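Long-range contacts in lipase aflb (Neosartorya fumigata, PDB 6IDY), which probably hydrolyses the ester bonds of triacylglycerols and related lipids, using an alpha/beta-hydrolase fold: residues P162-P167 with Y214-I219; T171-T176 with V192-I197. One frame throughout, in Å; residues are numbered along the deposited sequence.

Interaction 1. Residues P162-P167 with Y214-I219; sequences PVILVP and YAINYI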
loop_
_atom_site.group_PDB
_atom_site.type_symbol
_atom_site.label_atom_id
_atom_site.label_comp_id
_atom_site.label_asym_id
_atom_site.label_seq_id
_atom_site.Cartn_x
_atom_site.Cartn_y
_atom_site.Cartn_z
ATOM N N PRO A 162 3.787 0.198 18.586
ATOM C CA PRO A 162 3.932 1.093 17.429
ATOM C C PRO A 162 3.753 0.319 16.123
ATOM O O PRO A 162 4.289 -0.776 15.979
ATOM C CB PRO A 162 5.356 1.647 17.582
ATOM C CG PRO A 162 5.734 1.381 19.031
ATOM C CD PRO A 162 5.063 0.076 19.325
ATOM N N VAL A 163 2.933 0.848 15.209
ATOM C CA VAL A 163 2.646 0.214 13.920
ATOM C C VAL A 163 3.021 1.178 12.791
ATOM O O VAL A 163 2.470 2.279 12.701
ATOM C CB VAL A 163 1.184 -0.321 13.800
ATOM C CG1 VAL A 163 0.927 -0.938 12.426
ATOM C CG2 VAL A 163 0.871 -1.334 14.897
ATOM N N ILE A 164 3.969 0.758 11.944
ATOM C CA ILE A 164 4.422 1.556 10.811
ATOM C C ILE A 164 3.556 1.227 9.611
ATOM O O ILE A 164 3.539 0.080 9.159
ATOM C CB ILE A 164 5.937 1.358 10.511
ATOM C CG1 ILE A 164 6.790 1.656 11.773
ATOM C CG2 ILE A 164 6.372 2.229 9.316
ATOM C CD1 ILE A 164 8.135 1.030 11.773
ATOM N N LEU A 165 2.848 2.241 9.097
ATOM C CA LEU A 165 1.991 2.108 7.928
ATOM C C LEU A 165 2.793 2.464 6.686
ATOM O O LEU A 165 3.216 3.610 6.528
ATOM C CB LEU A 165 0.729 2.973 8.059
ATOM C CG LEU A 165 -0.121 2.789 9.323
ATOM C CD1 LEU A 165 -1.265 3.783 9.338
ATOM C CD2 LEU A 165 -0.646 1.348 9.456
ATOM N N VAL A 166 3.064 1.455 5.844
ATOM C CA VAL A 166 3.878 1.587 4.629
ATOM C C VAL A 166 2.952 1.735 3.411
ATOM O O VAL A 166 2.081 0.894 3.208
ATOM C CB VAL A 166 4.921 0.434 4.484
ATOM C CG1 VAL A 166 5.816 0.639 3.264
ATOM C CG2 VAL A 166 5.779 0.306 5.742
ATOM N N PRO A 167 3.121 2.799 2.599
ATOM C CA PRO A 167 2.208 3.016 1.466
ATOM C C PRO A 167 2.483 2.126 0.263
ATOM O O PRO A 167 3.509 1.451 0.213
ATOM C CB PRO A 167 2.465 4.479 1.114
ATOM C CG PRO A 167 3.906 4.669 1.429
ATOM C CD PRO A 167 4.111 3.891 2.698
ATOM N N TYR A 214 14.931 2.307 7.717
ATOM C CA TYR A 214 15.203 3.357 8.692
ATOM C C TYR A 214 14.026 3.571 9.634
ATOM O O TYR A 214 14.258 3.677 10.836
ATOM C CB TYR A 214 15.668 4.675 8.046
ATOM C CG TYR A 214 16.114 5.691 9.075
ATOM C CD1 TYR A 214 17.401 5.658 9.605
ATOM C CD2 TYR A 214 15.239 6.667 9.545
ATOM C CE1 TYR A 214 17.811 6.580 10.566
ATOM C CE2 TYR A 214 15.633 7.585 10.514
ATOM C CZ TYR A 214 16.921 7.541 11.021
ATOM O OH TYR A 214 17.308 8.448 11.979
ATOM N N ALA A 215 12.780 3.617 9.104
ATOM C CA ALA A 215 11.568 3.809 9.917
ATOM C C ALA A 215 11.451 2.724 10.978
ATOM O O ALA A 215 11.163 3.034 12.131
ATOM C CB ALA A 215 10.321 3.836 9.042
ATOM N N ILE A 216 11.741 1.461 10.608
ATOM C CA ILE A 216 11.712 0.348 11.557
ATOM C C ILE A 216 12.670 0.594 12.722
ATOM O O ILE A 216 12.232 0.629 13.873
ATOM C CB ILE A 216 11.943 -1.025 10.871
ATOM C CG1 ILE A 216 10.734 -1.418 9.973
ATOM C CG2 ILE A 216 12.192 -2.098 11.931
ATOM C CD1 ILE A 216 11.029 -2.597 8.966
ATOM N N ASN A 217 13.964 0.797 12.419
ATOM C CA ASN A 217 14.997 1.016 13.429
ATOM C C ASN A 217 14.815 2.312 14.207
ATOM O O ASN A 217 15.095 2.337 15.406
ATOM C CB ASN A 217 16.388 0.911 12.814
ATOM C CG ASN A 217 16.769 -0.514 12.485
ATOM O OD1 ASN A 217 16.237 -1.480 13.052
ATOM N ND2 ASN A 217 17.717 -0.678 11.582
ATOM N N TYR A 218 14.271 3.354 13.559
ATOM C CA TYR A 218 14.021 4.631 14.219
ATOM C C TYR A 218 12.839 4.552 15.187
ATOM O O TYR A 218 12.948 5.034 16.318
ATOM C CB TYR A 218 13.852 5.778 13.198
ATOM C CG TYR A 218 13.478 7.099 13.838
ATOM C CD1 TYR A 218 14.453 7.954 14.341
ATOM C CD2 TYR A 218 12.145 7.472 13.979
ATOM C CE1 TYR A 218 14.109 9.152 14.970
ATOM C CE2 TYR A 218 11.790 8.664 14.603
ATOM C CZ TYR A 218 12.774 9.503 15.092
ATOM O OH TYR A 218 12.404 10.677 15.692
ATOM N N ILE A 219 11.706 3.993 14.735
ATOM C CA ILE A 219 10.510 3.892 15.572
ATOM C C ILE A 219 10.773 2.937 16.739
ATOM O O ILE A 219 10.379 3.242 17.864
ATOM C CB ILE A 219 9.230 3.579 14.747
ATOM C CG1 ILE A 219 8.894 4.743 13.761
ATOM C CG2 ILE A 219 8.025 3.212 15.626
ATOM C CD1 ILE A 219 8.463 6.131 14.371
#

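Interaction 2. Residues T171-T176 with V192-I197; sequences TPAGTT and VVWLNI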
loop_
_atom_site.group_PDB
_atom_site.type_symbol
_atom_site.label_atom_id
_atom_site.label_comp_id
_atom_site.label_asym_id
_atom_site.label_seq_id
_atom_site.Cartn_x
_atom_site.Cartn_y
_atom_site.Cartn_z
ATOM N N THR A 171 0.805 6.352 -4.375
ATOM C CA THR A 171 -0.164 6.899 -3.429
ATOM C C THR A 171 0.486 7.222 -2.084
ATOM O O THR A 171 1.065 6.325 -1.469
ATOM C CB THR A 171 -1.401 5.977 -3.314
ATOM O OG1 THR A 171 -1.609 5.270 -4.543
ATOM C CG2 THR A 171 -2.670 6.750 -2.968
ATOM N N PRO A 172 0.431 8.500 -1.634
ATOM C CA PRO A 172 1.039 8.851 -0.333
ATOM C C PRO A 172 0.356 8.130 0.824
ATOM O O PRO A 172 -0.849 7.907 0.777
ATOM C CB PRO A 172 0.837 10.372 -0.230
ATOM C CG PRO A 172 0.486 10.826 -1.594
ATOM C CD PRO A 172 -0.206 9.678 -2.253
ATOM N N ALA A 173 1.130 7.787 1.857
ATOM C CA ALA A 173 0.666 7.086 3.053
ATOM C C ALA A 173 -0.443 7.805 3.789
ATOM O O ALA A 173 -1.451 7.180 4.120
ATOM C CB ALA A 173 1.831 6.837 3.994
ATOM N N GLY A 174 -0.242 9.100 4.037
ATOM C CA GLY A 174 -1.170 9.947 4.772
ATOM C C GLY A 174 -2.594 9.853 4.287
ATOM O O GLY A 174 -3.487 9.518 5.069
ATOM N N THR A 175 -2.809 10.106 2.982
ATOM C CA THR A 175 -4.139 10.029 2.382
ATOM C C THR A 175 -4.638 8.582 2.337
ATOM O O THR A 175 -5.791 8.346 2.703
ATOM C CB THR A 175 -4.205 10.753 1.028
ATOM O OG1 THR A 175 -3.904 12.131 1.245
ATOM C CG2 THR A 175 -5.584 10.667 0.400
ATOM N N THR A 176 -3.777 7.631 1.912
ATOM C CA THR A 176 -4.086 6.199 1.829
ATOM C C THR A 176 -4.714 5.652 3.109
ATOM O O THR A 176 -5.804 5.070 3.069
ATOM C CB THR A 176 -2.826 5.396 1.481
ATOM O OG1 THR A 176 -2.391 5.794 0.190
ATOM C CG2 THR A 176 -3.040 3.861 1.529
ATOM N N VAL A 192 -0.224 4.004 15.525
ATOM C CA VAL A 192 0.162 4.192 14.132
ATOM C C VAL A 192 1.090 5.388 13.878
ATOM O O VAL A 192 0.984 6.444 14.504
ATOM C CB VAL A 192 -1.050 4.227 13.157
ATOM C CG1 VAL A 192 -1.837 2.913 13.194
ATOM C CG2 VAL A 192 -1.966 5.431 13.407
ATOM N N VAL A 193 2.004 5.177 12.933
ATOM C CA VAL A 193 2.886 6.170 12.328
ATOM C C VAL A 193 2.826 5.838 10.842
ATOM O O VAL A 193 2.571 4.681 10.491
ATOM C CB VAL A 193 4.348 6.221 12.872
ATOM C CG1 VAL A 193 4.394 6.686 14.322
ATOM C CG2 VAL A 193 5.083 4.897 12.691
ATOM N N TRP A 194 3.000 6.819 9.969
ATOM C CA TRP A 194 2.998 6.458 8.554
ATOM C C TRP A 194 4.204 7.026 7.834
ATOM O O TRP A 194 4.754 8.060 8.209
ATOM C CB TRP A 194 1.677 6.755 7.835
ATOM C CG TRP A 194 1.137 8.132 8.026
ATOM C CD1 TRP A 194 1.395 9.225 7.255
ATOM C CD2 TRP A 194 0.141 8.535 8.978
ATOM N NE1 TRP A 194 0.666 10.303 7.704
ATOM C CE2 TRP A 194 -0.120 9.906 8.756
ATOM C CE3 TRP A 194 -0.525 7.881 10.030
ATOM C CZ2 TRP A 194 -1.044 10.628 9.528
ATOM C CZ3 TRP A 194 -1.425 8.597 10.800
ATOM C CH2 TRP A 194 -1.675 9.955 10.551
ATOM N N LEU A 195 4.654 6.291 6.832
ATOM C CA LEU A 195 5.838 6.636 6.084
ATOM C C LEU A 195 5.484 7.236 4.737
ATOM O O LEU A 195 4.998 6.536 3.859
ATOM C CB LEU A 195 6.697 5.374 5.948
ATOM C CG LEU A 195 8.055 5.492 5.294
ATOM C CD1 LEU A 195 9.037 6.271 6.176
ATOM C CD2 LEU A 195 8.593 4.116 5.015
ATOM N N ASN A 196 5.703 8.538 4.578
ATOM C CA ASN A 196 5.448 9.164 3.287
ATOM C C ASN A 196 6.730 9.029 2.470
ATOM O O ASN A 196 7.680 9.788 2.683
ATOM C CB ASN A 196 5.011 10.618 3.446
ATOM C CG ASN A 196 3.662 10.764 4.102
ATOM O OD1 ASN A 196 2.667 10.170 3.674
ATOM N ND2 ASN A 196 3.602 11.566 5.156
ATOM N N ILE A 197 6.784 8.005 1.602
ATOM C CA ILE A 197 7.945 7.741 0.746
ATOM C C ILE A 197 8.027 8.826 -0.341
ATOM O O ILE A 197 7.036 9.033 -1.046
ATOM C CB ILE A 197 7.937 6.291 0.171
ATOM C CG1 ILE A 197 8.023 5.241 1.320
ATOM C CG2 ILE A 197 9.059 6.092 -0.872
ATOM C CD1 ILE A 197 7.744 3.762 0.925
HETATM O O HOH W 1 4.063 7.821 0.446
#

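Interaction 1. Residues P162-P167 with Y214-I219
Ile164 on strand 161-166 reaches the inner side of helix 205-223, where it meets Ala215, Ile216 and Ile219, while Pro162 joins Ile219 near the start of the strand. The side-chain contacts are purely apolar. CB of Pro162 lies 3.7 Å from CG2 of Ile219, the methyl branch. On Ile164 the two branches part company: CG2 faces CB of Ala215 at 4.3 Å, and the longer branch ends in CD1, which comes within 4.0 Å of CG1 of Ile216 and 4.1 Å of CB of Ile219. A second group of contacts sets side chain on backbone. With chi2 of Ile164 extended (158°), CD1 is carried out to the helix surface, 3.6 Å from CA of Ile216 and equally far from O of Ala215. That carbonyl is already engaged in the helix, accepting the N-H of Ile219 at 2.8 Å. No hydrogen bond crosses the interface, so packing alone joins the segments here; their axes come within 9.7 Å and run nearly antiparallel, at 162°. Val193 packs on Ile164 and Ile219, and Val227 on Pro162 and Ile219, from the strands that flank 161-166. Helix 205-223 connects strand 190-195 to strand 227-232 and passes over the strand between them, a beta-alpha-beta crossover belonging to the alpha/beta-hydrolase core.

Interaction 2. Residues T171-T176 with V192-I197
Trp194, on strand 190-195, leans its side chain against the first turn of helix 173-178. Its CB lies 3.8 Å from CB of Ala173. With chi1 at 50°, CG is flanked by both backbone neighbours of CA, which lays the five-membered ring beside Gly174: CD1 comes within 3.6 Å of CA of Gly174, and NE1 within 3.5 Å of the same atom. The N-H at NE1 is spent on Leu110 O, while the indole meets the ring of His148 with the two planes close to parallel. This places the contact in the beta-alpha-beta unit formed by strand 161-166, helix 173-178 and strand 190-195, at the point where the helix begins and the second strand ends.

Asn196, just past that strand, supplies the polar half. Its OD1 accepts the N-H of Gly174 at 3.1 Å in a fairly straight bond, 159° at the hydrogen, with the donor in the amide's carbonyl plane. On the other side of the amide, ND2 donates to Leu110 O and Ser112 O, so bonds at both ends fix its rotation. Leu110 O therefore receives both Trp194 and Asn196. Ala173 fits closely against the strand end, its CB 3.2 Å from Leu195 O. A water accepts from Ala173 N and, weakly, from Ile197 N. Pro172 occupies the N-cap position, and its O takes two bonds from Thr176, one from N and one from OG1, the hydroxyl approaching above the carbonyl plane at 2.7 Å.

Both contacts are buried and reach the same sheet, with their centres 11 Å apart. Strands 161-166 and 190-195 are parallel neighbours: Leu165 N probably bonds to Val193 O, and Val163 O to Val193 N. Interaction 1 packs helix 205-223 on strand 161-166, with only apolar side-chain contacts and no hydrogen bond across it; interaction 2, where helix 173-178 starts, mixes the packing of Trp194 on Ala173 and Gly174 with an amide hydrogen bond and a bridging water, one of its bonds weak. Pro167, ending 162-167, packs on interaction 2, its CD 3.0 Å from Leu195 O. In interaction 2 Trp194 and Pro172 stay partly exposed, whereas every touching residue of interaction 1 is buried.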